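Local coordinates for putative transcriptional regulator (Bacillus cytotoxicus NVH 391-98, PDB 3K4H), which probably regulates transcription as a LacI-family regulator whose two-lobed sensor domain, here holding glucose units of a glycan, probably responds to a bound sugar, at residues G152-D155 with A156-A160; S175-S178 with G179-A182. All coordinates share one frame; numbering follows the deposited sequence.

Contact 1 of 2, residues G152-D155 with A156-A160; sequences GMSD and ALKLA
Met153 and Leu157 touch one turn apart near the C-terminal end of helix 144-159, the helix of the beta-alpha-beta unit that links strands 134-138 and 169-171 in the periplasmic-binding-protein-like fold. Four consecutive i to i+4 backbone hydrogen bonds run through these last two turns. Leu157 N donates to Met153 O at 3.0 Å and Lys158 N to Ser154 O, also at 3.0 Å. Leu159 N reaches Asp155 O at 2.8 Å, whereas Ala156 N meets Gly152 O at 3.2 Å. The ladder ends at Ala160, the first residue to leave helical geometry.

The apolar contact lies on the buried side. Methyl CE of Met153, a selenomethionine, meets Leu157 CD1 at 3.9 Å, the two side chains crossing at a slant. Phe136 and Ile134 of strand 134-138 and Leu164 pack against this pair, which seats the helix on the sheet; Ala156 faces helix 115-128 through Arg120 and Ala123.

The polar side chains occupy the more open side. With CG of Asp155 set beside its own backbone N (chi1 -77°), the carboxylate is carried outward from the helix, where OD2 is gripped from outside the two segments by the hydroxyl of Tyr116 and by a salt bridge to Arg120 of the second subunit. Leu159 packs on Leu159 of that subunit, so this edge of the helix belongs to the dimer interface. Lys158 NZ stays 4.6 Å from Asp155 OD1, too far for contact though the opposite charges may attract weakly. Its extended chain instead runs alongside Ser154, where the methylene CE of Lys158 lies 3.8 Å from Ser154 OG.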
ATOM      1  N   GLY A 152      -9.193  -8.757  -3.329  1.00 48.92           N
ATOM      2  CA  GLY A 152      -9.867  -7.917  -2.340  1.00 50.68           C
ATOM      3  C   GLY A 152     -11.363  -8.130  -2.235  1.00 52.66           C
ATOM      4  O   GLY A 152     -11.902  -8.138  -1.143  1.00 52.45           O
HETATM    5  N   MSE A 153     -12.051  -8.296  -3.358  1.00 55.18           N
HETATM    6  CA  MSE A 153     -13.491  -8.500  -3.294  1.00 58.42           C
HETATM    7  C   MSE A 153     -13.796  -9.920  -2.762  1.00 56.99           C
HETATM    8  O   MSE A 153     -14.729 -10.133  -1.958  1.00 56.88           O
HETATM    9  CB  MSE A 153     -14.141  -8.260  -4.657  1.00 63.05           C
HETATM   10  CG  MSE A 153     -14.694  -9.511  -5.309  1.00 76.37           C
HETATM   11 SE   MSE A 153     -16.286  -9.141  -6.373  1.00 71.58          SE
HETATM   12  CE  MSE A 153     -16.980 -10.960  -6.465  1.00 76.76           C
ATOM     13  N   SER A 154     -12.981 -10.868  -3.226  1.00 54.84           N
ATOM     14  CA  SER A 154     -13.054 -12.252  -2.836  1.00 52.89           C
ATOM     15  C   SER A 154     -12.908 -12.419  -1.314  1.00 52.44           C
ATOM     16  O   SER A 154     -13.753 -13.069  -0.678  1.00 53.26           O
ATOM     17  CB  SER A 154     -12.005 -13.048  -3.620  1.00 52.07           C
ATOM     18  OG  SER A 154     -11.838 -14.355  -3.100  1.00 72.04           O
ATOM     19  N   ASP A 155     -11.859 -11.832  -0.732  1.00 51.13           N
ATOM     20  CA  ASP A 155     -11.637 -11.896   0.714  1.00 50.47           C
ATOM     21  C   ASP A 155     -12.781 -11.250   1.464  1.00 49.80           C
ATOM     22  O   ASP A 155     -13.248 -11.779   2.470  1.00 49.52           O
ATOM     23  CB  ASP A 155     -10.315 -11.225   1.124  1.00 50.56           C
ATOM     24  CG  ASP A 155      -9.090 -12.089   0.832  1.00 56.74           C
ATOM     25  OD1 ASP A 155      -9.224 -13.317   0.629  1.00 50.93           O
ATOM     26  OD2 ASP A 155      -7.978 -11.530   0.794  1.00 50.64           O
ATOM     27  N   ALA A 156     -13.230 -10.102   0.964  1.00 49.64           N
ATOM     28  CA  ALA A 156     -14.334  -9.374   1.583  1.00 49.12           C
ATOM     29  C   ALA A 156     -15.573 -10.267   1.685  1.00 49.63           C
ATOM     30  O   ALA A 156     -16.262 -10.277   2.724  1.00 49.95           O
ATOM     31  CB  ALA A 156     -14.632  -8.078   0.835  1.00 47.97           C
ATOM     32  N   LEU A 157     -15.821 -11.045   0.633  1.00 49.77           N
ATOM     33  CA  LEU A 157     -16.964 -11.962   0.618  1.00 49.87           C
ATOM     34  C   LEU A 157     -16.799 -13.095   1.599  1.00 49.34           C
ATOM     35  O   LEU A 157     -17.756 -13.433   2.302  1.00 48.93           O
ATOM     36  CB  LEU A 157     -17.265 -12.504  -0.788  1.00 50.02           C
ATOM     37  CG  LEU A 157     -17.693 -11.534  -1.897  1.00 48.26           C
ATOM     38  CD1 LEU A 157     -18.218 -12.314  -3.050  1.00 50.15           C
ATOM     39  CD2 LEU A 157     -18.734 -10.553  -1.460  1.00 49.86           C
ATOM     40  N   LYS A 158     -15.596 -13.667   1.664  1.00 49.87           N
ATOM     41  CA  LYS A 158     -15.328 -14.759   2.625  1.00 51.03           C
ATOM     42  C   LYS A 158     -15.346 -14.285   4.058  1.00 50.38           C
ATOM     43  O   LYS A 158     -15.614 -15.050   4.949  1.00 50.75           O
ATOM     44  CB  LYS A 158     -14.000 -15.472   2.353  1.00 52.60           C
ATOM     45  CG  LYS A 158     -13.906 -16.140   0.987  1.00 80.98           C
ATOM     46  CD  LYS A 158     -12.625 -16.949   0.878  1.00 54.74           C
ATOM     47  CE  LYS A 158     -12.204 -17.173  -0.573  1.00 80.84           C
ATOM     48  NZ  LYS A 158     -10.748 -17.524  -0.627  1.00 55.53           N
ATOM     49  N   LEU A 159     -15.057 -13.018   4.283  1.00 50.42           N
ATOM     50  CA  LEU A 159     -15.053 -12.495   5.634  1.00 51.05           C
ATOM     51  C   LEU A 159     -16.451 -12.219   6.163  1.00 51.54           C
ATOM     52  O   LEU A 159     -16.660 -12.205   7.362  1.00 51.52           O
ATOM     53  CB  LEU A 159     -14.131 -11.265   5.759  1.00 51.03           C
ATOM     54  CG  LEU A 159     -12.625 -11.614   5.754  1.00 40.60           C
ATOM     55  CD1 LEU A 159     -11.757 -10.444   5.342  1.00 50.79           C
ATOM     56  CD2 LEU A 159     -12.152 -12.203   7.091  1.00 50.73           C
ATOM     57  N   ALA A 160     -17.407 -12.008   5.271  1.00 52.38           N
ATOM     58  CA  ALA A 160     -18.785 -11.789   5.691  1.00 53.16           C
ATOM     59  C   ALA A 160     -19.578 -13.060   5.473  1.00 54.10           C
ATOM     60  O   ALA A 160     -20.809 -13.034   5.517  1.00 54.14           O
ATOM     61  CB  ALA A 160     -19.403 -10.647   4.921  1.00 53.06           C
TER

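Contact 2 of 2, residues S175-S178 with G179-A182; sequences SRES and GQQA
One face of the Gln180 side-chain amide covers Glu177 CA and Arg176 O, with OE1 of Gln180 3.7 Å from Glu177 CA. A bend at chi2 (145°) turns this amide back along the first turn of the helix. The amide of Gln181 is presented differently: Glu177 O lies close to its plane, at the edge that carries OE1, with Gln181 OE1 3.5 Å from Glu177 O, two acceptors that make no bond. Methylene CG of Gln181 packs on Glu177 O at 3.3 Å. At the solvent side, Glu177 OE1 sits over one face of the Arg176 guanidinium, 3.4 Å from NH1 of Arg176, so the salt bridge is one of charge without a directed N-H.

Beneath these groups runs the backbone ladder. Gln180 N bonds to Arg176 O at 3.1 Å, and Gln181 N to Glu177 O at 2.9 Å. Ala182 N donates to Ser178 O at 3.0 Å. Weak i to i+3 bonds from Gln180 N and Gln181 N accompany them.

On the inner side, Ser178, Gln181 and Ala182 lean on Phe172, and the Ser178 hydroxyl bonds to Asp173 O. Ser175 occupies the N-cap position, its OG tied to Asp173 OD1; the whole arrangement is a helix N-terminus, opening helix 176-187 after strand 169-171 in the periplasmic-binding-protein-like fold.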
ATOM      1  N   SER A 175     -13.316  -3.713 -22.805  1.00 68.86           N
ATOM      2  CA  SER A 175     -13.982  -3.078 -23.897  1.00 68.89           C
ATOM      3  C   SER A 175     -15.423  -3.110 -23.526  1.00 68.92           C
ATOM      4  O   SER A 175     -15.788  -3.797 -22.625  1.00 69.24           O
ATOM      5  CB  SER A 175     -13.776  -3.864 -25.156  1.00 69.06           C
ATOM      6  OG  SER A 175     -13.842  -5.238 -24.884  1.00 87.40           O
ATOM      7  N   ARG A 176     -16.256  -2.367 -24.210  1.00 68.78           N
ATOM      8  CA  ARG A 176     -17.661  -2.460 -23.953  1.00 68.75           C
ATOM      9  C   ARG A 176     -18.222  -3.828 -24.264  1.00 68.24           C
ATOM     10  O   ARG A 176     -18.965  -4.349 -23.496  1.00 67.84           O
ATOM     11  CB  ARG A 176     -18.374  -1.403 -24.756  1.00 69.69           C
ATOM     12  CG  ARG A 176     -17.659  -0.080 -24.702  1.00 91.30           C
ATOM     13  CD  ARG A 176     -18.461   1.088 -25.217  1.00 71.57           C
ATOM     14  NE  ARG A 176     -18.532   1.134 -26.673  1.00 91.79           N
ATOM     15  CZ  ARG A 176     -17.547   0.810 -27.506  1.00 73.06           C
ATOM     16  NH1 ARG A 176     -16.366   0.416 -27.066  1.00 92.05           N
ATOM     17  NH2 ARG A 176     -17.754   0.880 -28.798  1.00 91.83           N
ATOM     18  N   GLU A 177     -17.824  -4.437 -25.368  1.00 68.65           N
ATOM     19  CA  GLU A 177     -18.364  -5.711 -25.787  1.00 68.82           C
ATOM     20  C   GLU A 177     -18.168  -6.705 -24.702  1.00 67.80           C
ATOM     21  O   GLU A 177     -18.940  -7.578 -24.449  1.00 67.65           O
ATOM     22  CB  GLU A 177     -17.677  -6.151 -27.053  1.00 70.15           C
ATOM     23  CG  GLU A 177     -17.614  -5.061 -28.078  1.00101.63           C
ATOM     24  CD  GLU A 177     -16.479  -4.091 -27.861  1.00 72.31           C
ATOM     25  OE1 GLU A 177     -16.726  -2.951 -27.440  1.00101.63           O
ATOM     26  OE2 GLU A 177     -15.327  -4.458 -28.143  1.00102.05           O
ATOM     27  N   SER A 178     -17.055  -6.580 -24.068  1.00 66.77           N
ATOM     28  CA  SER A 178     -16.766  -7.450 -22.956  1.00 65.81           C
ATOM     29  C   SER A 178     -17.877  -7.352 -21.918  1.00 64.59           C
ATOM     30  O   SER A 178     -18.383  -8.361 -21.434  1.00 64.33           O
ATOM     31  CB  SER A 178     -15.426  -7.054 -22.341  1.00 66.18           C
ATOM     32  OG  SER A 178     -14.349  -7.592 -23.091  1.00 82.01           O
ATOM     33  N   GLY A 179     -18.251  -6.120 -21.597  1.00 63.77           N
ATOM     34  CA  GLY A 179     -19.366  -5.842 -20.715  1.00 63.22           C
ATOM     35  C   GLY A 179     -20.672  -6.455 -21.186  1.00 63.03           C
ATOM     36  O   GLY A 179     -21.480  -6.878 -20.359  1.00 63.45           O
ATOM     37  N   GLN A 180     -20.873  -6.522 -22.502  1.00 61.91           N
ATOM     38  CA  GLN A 180     -22.091  -7.098 -23.047  1.00 61.50           C
ATOM     39  C   GLN A 180     -22.122  -8.610 -22.970  1.00 60.58           C
ATOM     40  O   GLN A 180     -23.183  -9.194 -22.772  1.00 60.72           O
ATOM     41  CB  GLN A 180     -22.330  -6.646 -24.491  1.00 62.24           C
ATOM     42  CG  GLN A 180     -22.684  -5.176 -24.617  1.00 86.47           C
ATOM     43  CD  GLN A 180     -22.124  -4.543 -25.883  1.00 63.47           C
ATOM     44  OE1 GLN A 180     -21.822  -5.230 -26.864  1.00 86.68           O
ATOM     45  NE2 GLN A 180     -21.978  -3.218 -25.863  1.00 86.69           N
ATOM     46  N   GLN A 181     -20.972  -9.251 -23.152  1.00 59.79           N
ATOM     47  CA  GLN A 181     -20.930 -10.711 -23.140  1.00 58.82           C
ATOM     48  C   GLN A 181     -21.028 -11.177 -21.694  1.00 56.26           C
ATOM     49  O   GLN A 181     -21.643 -12.204 -21.393  1.00 55.67           O
ATOM     50  CB  GLN A 181     -19.665 -11.245 -23.810  1.00 60.31           C
ATOM     51  CG  GLN A 181     -19.448 -10.760 -25.254  1.00 95.27           C
ATOM     52  CD  GLN A 181     -18.064 -11.120 -25.815  1.00 62.70           C
ATOM     53  OE1 GLN A 181     -17.184 -10.260 -25.936  1.00 95.37           O
ATOM     54  NE2 GLN A 181     -17.874 -12.396 -26.150  1.00 95.34           N
ATOM     55  N   ALA A 182     -20.434 -10.391 -20.800  1.00 54.44           N
ATOM     56  CA  ALA A 182     -20.535 -10.638 -19.374  1.00 53.13           C
ATOM     57  C   ALA A 182     -21.998 -10.647 -18.924  1.00 52.58           C
ATOM     58  O   ALA A 182     -22.433 -11.567 -18.214  1.00 52.62           O
ATOM     59  CB  ALA A 182     -19.752  -9.610 -18.606  1.00 52.71           C
TER

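Overall arrangement
Both contacts are short helical stretches of about two turns in the same lobe of the periplasmic-binding-protein-like fold, with centres 25 Å apart and no touch between them. They come in series along the chain: 152-160 closes helix 144-159, strand 169-171 follows, and 175-182 opens helix 176-187. Contact 1 is the more buried, pressing apolar side chains on strand 134-138 and helix 115-128 while Asp155 and Leu159 meet the second subunit. Contact 2 is touched by no other protein chain of the assembly; amides and charged groups dominate its outer side, and serines tie its start to Asp173. Thus one marks a helix end at a subunit interface, the other a helix start near the surface.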